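Local coordinates for putative Transcriptional Regulator (Rhodococcus sp., PDB 2IA2), which probably regulates transcription as an IclR-type repressor or activator, binding DNA through a winged helix-turn-helix domain and sensing a small effector through a GAF-like C-terminal domain, at residues A[59-62]-A[67-70]; A[170-175]-A[184-189]; A[198-203]-A[239-244]. All coordinates share one frame; numbering follows the deposited sequence.

Interaction 1: residues A[59-62]-A[67-70]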
loop_
_atom_site.group_PDB
_atom_site.type_symbol
_atom_site.label_atom_id
_atom_site.label_comp_id
_atom_site.label_asym_id
_atom_site.label_seq_id
_atom_site.Cartn_x
_atom_site.Cartn_y
_atom_site.Cartn_z
ATOM N N THR A 59 -28.417 3.548 3.817
ATOM C CA THR A 59 -28.076 2.807 2.612
ATOM C C THR A 59 -26.827 2.038 2.877
ATOM O O THR A 59 -26.774 0.856 2.606
ATOM C CB THR A 59 -27.948 3.737 1.398
ATOM O OG1 THR A 59 -29.206 4.393 1.234
ATOM C CG2 THR A 59 -27.643 2.961 0.121
ATOM N N LEU A 60 -25.824 2.676 3.471
ATOM C CA LEU A 60 -24.584 1.961 3.821
ATOM C C LEU A 60 -24.765 0.802 4.787
ATOM O O LEU A 60 -24.109 -0.213 4.658
ATOM C CB LEU A 60 -23.517 2.932 4.360
ATOM C CG LEU A 60 -23.049 3.958 3.343
ATOM C CD1 LEU A 60 -22.260 5.109 4.021
ATOM C CD2 LEU A 60 -22.211 3.286 2.257
ATOM N N VAL A 61 -25.620 0.957 5.789
ATOM C CA VAL A 61 -25.999 -0.176 6.622
ATOM C C VAL A 61 -26.620 -1.333 5.779
ATOM O O VAL A 61 -26.237 -2.506 5.930
ATOM C CB VAL A 61 -26.944 0.245 7.748
ATOM C CG1 VAL A 61 -27.522 -0.987 8.408
ATOM C CG2 VAL A 61 -26.207 1.088 8.804
ATOM N N GLU A 62 -27.599 -1.001 4.927
ATOM C CA GLU A 62 -28.206 -1.977 4.035
ATOM C C GLU A 62 -27.153 -2.693 3.167
ATOM O O GLU A 62 -27.198 -3.920 3.003
ATOM C CB GLU A 62 -29.291 -1.291 3.169
ATOM C CG GLU A 62 -30.263 -2.241 2.505
ATOM C CD GLU A 62 -31.712 -1.666 2.367
ATOM O OE1 GLU A 62 -31.996 -0.449 2.670
ATOM O OE2 GLU A 62 -32.593 -2.462 1.931
ATOM N N ALA A 67 -22.290 -0.453 10.155
ATOM C CA ALA A 67 -23.142 -1.118 11.134
ATOM C C ALA A 67 -23.631 -0.100 12.163
ATOM O O ALA A 67 -23.053 0.996 12.312
ATOM C CB ALA A 67 -22.403 -2.258 11.803
ATOM N N THR A 68 -24.708 -0.445 12.854
ATOM C CA THR A 68 -25.330 0.453 13.825
ATOM C C THR A 68 -25.971 -0.317 14.982
ATOM O O THR A 68 -26.335 -1.480 14.831
ATOM C CB THR A 68 -26.363 1.440 13.159
ATOM O OG1 THR A 68 -26.820 2.414 14.117
ATOM C CG2 THR A 68 -27.575 0.692 12.524
ATOM N N ASP A 69 -26.075 0.340 16.138
ATOM C CA ASP A 69 -26.829 -0.162 17.292
ATOM C C ASP A 69 -28.080 0.674 17.572
ATOM O O ASP A 69 -28.656 0.565 18.632
ATOM C CB ASP A 69 -25.947 -0.225 18.555
ATOM C CG ASP A 69 -25.471 1.164 19.060
ATOM O OD1 ASP A 69 -25.918 2.226 18.595
ATOM O OD2 ASP A 69 -24.596 1.192 19.930
ATOM N N GLY A 70 -28.486 1.519 16.634
ATOM C CA GLY A 70 -29.565 2.451 16.879
ATOM C C GLY A 70 -29.151 3.881 17.223
ATOM O O GLY A 70 -29.935 4.814 16.995
#
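Val61 sets its CG2 methyl against the CG2 methyl of Thr68, 4.0 Å apart, where helix 50-63 runs into the wing of a winged helix-turn-helix domain. In this family that helix is the one expected to read DNA, and strands 66-68 and 72-75 form the hairpin of the wing. The two side chains meet at about a right angle, and no hydrogen bond joins the segments. Backbones come nearest at Val61 and Ala67, whose CA atoms lie 5.4 Å apart; Val61 CG2 also approaches Ala67 C at 4.4 Å. On the helix, Val61 has CG1 anti to the backbone N (chi1 169°), which places CG2 beside that N and over the strand. Leu60, next to it, packs on Val66 and on Leu24 of the second subunit. Thr68 has a double role: its methyl faces the helix while OG1 works in the turn, hydrogen-bonded to Ala72 O. Replacing Thr68 by an alanine would remove both groups and would probably leave Val61 CG2 without its methyl neighbour and the turn less firmly held. Thr68 OG1 also closes an ST turn: Gly70 N donates to it at 3.1 Å, with an N-H...O angle of 153°.

Interaction 2: residues A[170-175]-A[184-189]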
loop_
_atom_site.group_PDB
_atom_site.type_symbol
_atom_site.label_atom_id
_atom_site.label_comp_id
_atom_site.label_asym_id
_atom_site.label_seq_id
_atom_site.Cartn_x
_atom_site.Cartn_y
_atom_site.Cartn_z
ATOM N N LEU A 170 35.268 6.458 -5.155
ATOM C CA LEU A 170 34.892 6.902 -6.499
ATOM C C LEU A 170 36.072 7.279 -7.378
ATOM O O LEU A 170 36.993 7.994 -6.962
ATOM C CB LEU A 170 33.908 8.078 -6.429
ATOM C CG LEU A 170 33.355 8.626 -7.755
ATOM C CD1 LEU A 170 32.665 7.598 -8.595
ATOM C CD2 LEU A 170 32.426 9.792 -7.472
ATOM N N ASP A 171 36.009 6.784 -8.602
ATOM C CA ASP A 171 36.932 7.128 -9.698
ATOM C C ASP A 171 36.163 8.103 -10.602
ATOM O O ASP A 171 35.418 7.669 -11.479
ATOM C CB ASP A 171 37.263 5.816 -10.442
ATOM C CG ASP A 171 38.259 5.983 -11.598
ATOM O OD1 ASP A 171 38.850 7.089 -11.755
ATOM O OD2 ASP A 171 38.444 4.965 -12.338
ATOM N N ILE A 172 36.317 9.407 -10.372
ATOM C CA ILE A 172 35.649 10.434 -11.178
ATOM C C ILE A 172 36.316 10.483 -12.539
ATOM O O ILE A 172 37.504 10.739 -12.602
ATOM C CB ILE A 172 35.787 11.842 -10.527
ATOM C CG1 ILE A 172 35.071 11.894 -9.176
ATOM C CG2 ILE A 172 35.248 12.936 -11.460
ATOM C CD1 ILE A 172 35.473 13.051 -8.280
ATOM N N GLN A 173 35.578 10.231 -13.613
ATOM C CA GLN A 173 36.127 10.344 -14.987
ATOM C C GLN A 173 35.730 11.659 -15.659
ATOM O O GLN A 173 34.672 12.196 -15.371
ATOM C CB GLN A 173 35.663 9.183 -15.859
ATOM C CG GLN A 173 35.724 7.865 -15.159
ATOM C CD GLN A 173 35.869 6.715 -16.106
ATOM O OE1 GLN A 173 34.966 6.411 -16.899
ATOM N NE2 GLN A 173 37.009 6.042 -16.024
ATOM N N ARG A 174 36.578 12.185 -16.543
ATOM C CA ARG A 174 36.241 13.410 -17.283
ATOM C C ARG A 174 35.375 12.996 -18.460
ATOM O O ARG A 174 35.890 12.682 -19.524
ATOM C CB ARG A 174 37.500 14.131 -17.770
ATOM N N LEU A 175 34.062 12.955 -18.267
ATOM C CA LEU A 175 33.138 12.547 -19.328
ATOM C C LEU A 175 32.931 13.601 -20.436
ATOM O O LEU A 175 32.777 13.250 -21.610
ATOM C CB LEU A 175 31.779 12.118 -18.722
ATOM C CG LEU A 175 31.797 11.036 -17.624
ATOM C CD1 LEU A 175 30.403 10.804 -17.015
ATOM C CD2 LEU A 175 32.374 9.723 -18.165
ATOM N N ASP A 184 36.273 16.880 -3.690
ATOM C CA ASP A 184 35.803 17.960 -2.820
ATOM C C ASP A 184 34.729 18.861 -3.496
ATOM O O ASP A 184 33.753 19.285 -2.864
ATOM C CB ASP A 184 36.999 18.787 -2.322
ATOM C CG ASP A 184 37.831 19.365 -3.462
ATOM O OD1 ASP A 184 38.591 18.606 -4.122
ATOM O OD2 ASP A 184 37.728 20.590 -3.694
ATOM N N GLU A 185 34.926 19.146 -4.778
ATOM C CA GLU A 185 33.957 19.908 -5.556
ATOM C C GLU A 185 32.681 19.082 -5.796
ATOM O O GLU A 185 31.572 19.621 -5.784
ATOM C CB GLU A 185 34.575 20.303 -6.887
ATOM C CG GLU A 185 33.778 21.325 -7.654
ATOM C CD GLU A 185 34.296 21.511 -9.060
ATOM O OE1 GLU A 185 35.396 20.979 -9.387
ATOM O OE2 GLU A 185 33.586 22.189 -9.841
ATOM N N LEU A 186 32.852 17.778 -5.990
ATOM C CA LEU A 186 31.705 16.895 -6.116
ATOM C C LEU A 186 30.905 16.840 -4.823
ATOM O O LEU A 186 29.696 16.970 -4.858
ATOM C CB LEU A 186 32.110 15.489 -6.566
ATOM C CG LEU A 186 31.007 14.406 -6.594
ATOM C CD1 LEU A 186 29.770 14.785 -7.439
ATOM C CD2 LEU A 186 31.618 13.138 -7.132
ATOM N N LYS A 187 31.573 16.652 -3.687
ATOM C CA LYS A 187 30.900 16.617 -2.398
ATOM C C LYS A 187 30.099 17.900 -2.185
ATOM O O LYS A 187 28.990 17.866 -1.643
ATOM C CB LYS A 187 31.941 16.501 -1.285
ATOM C CG LYS A 187 31.409 16.118 0.077
ATOM C CD LYS A 187 32.555 16.198 1.064
ATOM C CE LYS A 187 32.286 15.455 2.372
ATOM N NZ LYS A 187 30.950 15.683 2.895
ATOM N N ALA A 188 30.683 19.025 -2.596
ATOM C CA ALA A 188 30.042 20.332 -2.453
ATOM C C ALA A 188 28.776 20.437 -3.307
ATOM O O ALA A 188 27.761 20.951 -2.846
ATOM C CB ALA A 188 31.017 21.426 -2.816
ATOM N N ALA A 189 28.844 19.958 -4.552
ATOM C CA ALA A 189 27.689 19.945 -5.436
ATOM C C ALA A 189 26.568 19.071 -4.840
ATOM O O ALA A 189 25.390 19.438 -4.889
ATOM C CB ALA A 189 28.089 19.460 -6.810
#
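Leu186 offers one methyl, CD2, to two side chains of the loop that follows helix 160-169, and both contacts of this interface converge on that single atom. Of the 97 Å² buried between 170-175 and 184-189, Leu186 supplies 51 Å², Ile172 24 Å² and Leu170 21 Å², so these three residues account for nearly all of it. Leu170 CD2 lies 3.5 Å from Leu186 CD2, tighter than usual for two carbons, and the two leucine side chains cross at about a right angle, methyl against methyl. Ile172 approaches differently: its CD1 stands 4.0 Å from Leu186 CD2, and the two side chains slide past each other in opposite directions, the end of the isoleucine reaching alongside the leucine branch.

The torsions account for the convergence. Leu186 has CG anti to its backbone N (chi1 174°), carrying the isobutyl group out from the helix toward the loop. In Ile172 the CG1 branch is anti to the carbonyl carbon and then extends almost straight (chi2 163°), giving CD1 the length to reach the helix. The backbones stay well apart, 9.1 Å at closest between the CA atoms of Ile172 and Leu186, so side chains alone bridge the gap; no hydrogen bond crosses it.

Leu170 is the first residue to leave helical geometry after helix 160-169, and the contact therefore begins where that chain turns away from the helix, inside the IclR C-terminal, GAF-like region. Leu186 is buried and packs also on Leu167 of helix 160-169 and Arg152 of helix 149-156, while Leu170 leans on Tyr146; helix 183-196 thus lies against two helices and the outgoing loop.

Interaction 3: residues A[198-203]-A[239-244]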
loop_
_atom_site.group_PDB
_atom_site.type_symbol
_atom_site.label_atom_id
_atom_site.label_comp_id
_atom_site.label_asym_id
_atom_site.label_seq_id
_atom_site.Cartn_x
_atom_site.Cartn_y
_atom_site.Cartn_z
ATOM N N ILE A 198 16.845 20.357 -5.146
ATOM C CA ILE A 198 16.889 19.999 -6.568
ATOM C C ILE A 198 18.326 19.965 -7.035
ATOM O O ILE A 198 19.183 20.486 -6.354
ATOM C CB ILE A 198 16.103 20.955 -7.501
ATOM C CG1 ILE A 198 16.635 22.350 -7.385
ATOM C CG2 ILE A 198 14.590 20.850 -7.261
ATOM C CD1 ILE A 198 16.469 23.167 -8.652
ATOM N N CYS A 199 18.572 19.331 -8.192
ATOM C CA CYS A 199 19.882 19.307 -8.782
ATOM C C CYS A 199 19.687 19.626 -10.231
ATOM O O CYS A 199 18.783 19.078 -10.862
ATOM C CB CYS A 199 20.504 17.902 -8.636
ATOM S SG CYS A 199 22.068 17.746 -9.512
ATOM N N VAL A 200 20.465 20.552 -10.742
ATOM C CA VAL A 200 20.551 20.780 -12.157
ATOM C C VAL A 200 21.907 20.365 -12.647
ATOM O O VAL A 200 22.912 20.789 -12.129
ATOM C CB VAL A 200 20.296 22.208 -12.542
ATOM C CG1 VAL A 200 20.366 22.380 -13.996
ATOM C CG2 VAL A 200 18.991 22.670 -12.035
ATOM N N LEU A 201 21.911 19.491 -13.631
ATOM C CA LEU A 201 23.124 19.005 -14.216
ATOM C C LEU A 201 23.257 19.521 -15.608
ATOM O O LEU A 201 22.433 19.262 -16.418
ATOM C CB LEU A 201 23.159 17.497 -14.204
ATOM C CG LEU A 201 24.547 16.940 -14.308
ATOM C CD1 LEU A 201 24.734 15.873 -13.340
ATOM C CD2 LEU A 201 24.819 16.493 -15.692
ATOM N N ASP A 202 24.289 20.301 -15.849
ATOM C CA ASP A 202 24.458 21.025 -17.101
ATOM C C ASP A 202 25.596 20.420 -17.892
ATOM O O ASP A 202 26.731 20.772 -17.720
ATOM C CB ASP A 202 24.733 22.493 -16.853
ATOM C CG ASP A 202 24.855 23.293 -18.136
ATOM O OD1 ASP A 202 24.483 22.813 -19.184
ATOM O OD2 ASP A 202 25.322 24.417 -18.080
ATOM N N GLN A 203 25.259 19.453 -18.710
ATOM C CA GLN A 203 26.193 18.833 -19.678
ATOM C C GLN A 203 27.468 18.196 -19.099
ATOM O O GLN A 203 28.524 18.271 -19.713
ATOM C CB GLN A 203 26.549 19.811 -20.816
ATOM C CG GLN A 203 25.399 20.709 -21.223
ATOM C CD GLN A 203 25.730 21.618 -22.363
ATOM O OE1 GLN A 203 26.206 21.161 -23.392
ATOM N NE2 GLN A 203 25.431 22.905 -22.214
ATOM N N GLU A 239 18.117 29.740 -17.086
ATOM C CA GLU A 239 17.078 30.531 -16.439
ATOM C C GLU A 239 15.685 30.031 -16.775
ATOM O O GLU A 239 14.868 29.911 -15.882
ATOM C CB GLU A 239 17.277 32.028 -16.762
ATOM C CG GLU A 239 16.049 32.957 -16.572
ATOM C CD GLU A 239 16.119 34.247 -17.451
ATOM O OE1 GLU A 239 17.238 34.858 -17.585
ATOM O OE2 GLU A 239 15.032 34.639 -17.995
ATOM N N ASP A 240 15.404 29.698 -18.034
ATOM C CA ASP A 240 14.071 29.117 -18.409
ATOM C C ASP A 240 13.740 27.825 -17.663
ATOM O O ASP A 240 12.592 27.545 -17.397
ATOM C CB ASP A 240 13.969 28.811 -19.914
ATOM C CG ASP A 240 14.279 30.018 -20.805
ATOM O OD1 ASP A 240 14.104 31.166 -20.334
ATOM O OD2 ASP A 240 14.708 29.795 -21.995
ATOM N N LEU A 241 14.739 27.009 -17.339
ATOM C CA LEU A 241 14.476 25.739 -16.608
ATOM C C LEU A 241 13.815 26.038 -15.256
ATOM O O LEU A 241 12.837 25.365 -14.857
ATOM C CB LEU A 241 15.779 25.010 -16.375
ATOM C CG LEU A 241 16.716 24.669 -17.551
ATOM C CD1 LEU A 241 17.945 24.048 -16.971
ATOM C CD2 LEU A 241 16.106 23.669 -18.439
ATOM N N HIS A 242 14.325 27.069 -14.562
ATOM C CA HIS A 242 13.787 27.479 -13.261
ATOM C C HIS A 242 12.413 28.056 -13.375
ATOM O O HIS A 242 11.630 27.928 -12.461
ATOM C CB HIS A 242 14.700 28.473 -12.524
ATOM C CG HIS A 242 15.999 27.878 -12.101
ATOM N ND1 HIS A 242 16.151 27.203 -10.909
ATOM C CD2 HIS A 242 17.193 27.802 -12.737
ATOM C CE1 HIS A 242 17.389 26.742 -10.823
ATOM N NE2 HIS A 242 18.046 27.099 -11.915
ATOM N N SER A 243 12.076 28.707 -14.477
ATOM C CA SER A 243 10.734 29.325 -14.524
ATOM C C SER A 243 9.699 28.391 -15.070
ATOM O O SER A 243 8.537 28.458 -14.680
ATOM C CB SER A 243 10.740 30.624 -15.335
ATOM O OG SER A 243 11.531 30.446 -16.488
ATOM N N ASP A 244 10.136 27.505 -15.956
ATOM C CA ASP A 244 9.225 26.703 -16.759
ATOM C C ASP A 244 9.095 25.197 -16.450
ATOM O O ASP A 244 8.097 24.628 -16.845
ATOM C CB ASP A 244 9.548 26.887 -18.253
ATOM C CG ASP A 244 9.401 28.362 -18.711
ATOM O OD1 ASP A 244 8.650 29.188 -18.064
ATOM O OD2 ASP A 244 10.074 28.684 -19.711
#
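Val200 and Leu241 make the apolar centre of this contact, CG1 of the valine lying 4.2 Å from CD1 of the leucine. Both CB atoms point across the interface, and the side chains meet at an oblique angle. Val200 has CG1 anti to its backbone N (chi1 -179°), whereas Leu241 has CG anti to its carbonyl carbon and an extended chi2 of 176° that stretches CD1 toward the strand. The backbones are 9.0 Å apart at their nearest CA atoms, those of these same two residues, a spacing bridged by side chains from strand 199-202 and helix 238-244.

An aliphatic-to-ring contact continues the row. Ile198 CD1 stands 4.3 Å from His242 CE1, approaching the imidazole obliquely. The CB of His242 is not aimed at the strand, but the ring swings over to it. Val200 and Ile198, two residues apart and facing the same way, the latter just ahead of the strand, also pack on Ile246 of helix 246-264, which adds a second helix to this face of the six-stranded antiparallel sheet of the GAF-like IclR C-terminal region.

Polar interactions stay within each segment or lead elsewhere. Gln203 NE2 donates to the syn side of Asp202 OD1 at 3.2 Å, tilted 24° out of the carboxylate plane, and Asp202 also forms salt bridges with Arg210 and Arg178, so its carboxylate is shared by several donors. On the helix, Asp240 O accepts from Asp244 N at 2.8 Å and from Ser243 OG at 3.2 Å, both from one face of its plane.

With no hydrogen bond or salt bridge crossing between the segments, helix 238-244 meets this outermost strand by van der Waals contact; the polar groups pair within their own segments or elsewhere, and leave the interface to carbon.

All three contacts are carried by carbon atoms, with no hydrogen bond across, but they differ in setting. Interaction 1 is a surface contact in the DNA-binding domain, about 55 Å from interaction 3 and 64 Å from interaction 2 between centres, with no buried residue among those touching. Interactions 2 and 3 are each partly buried, with one buried leucine, in the C-terminal region; they share no element, but helix 183-196 of interaction 2 is followed in the chain by strand 199-202 of interaction 3, and their nearest atoms are about 6 Å apart. Interaction 2 joins a loop to a helix, interaction 3 a helix to the face of an outermost strand, with a histidine ring at its exposed side.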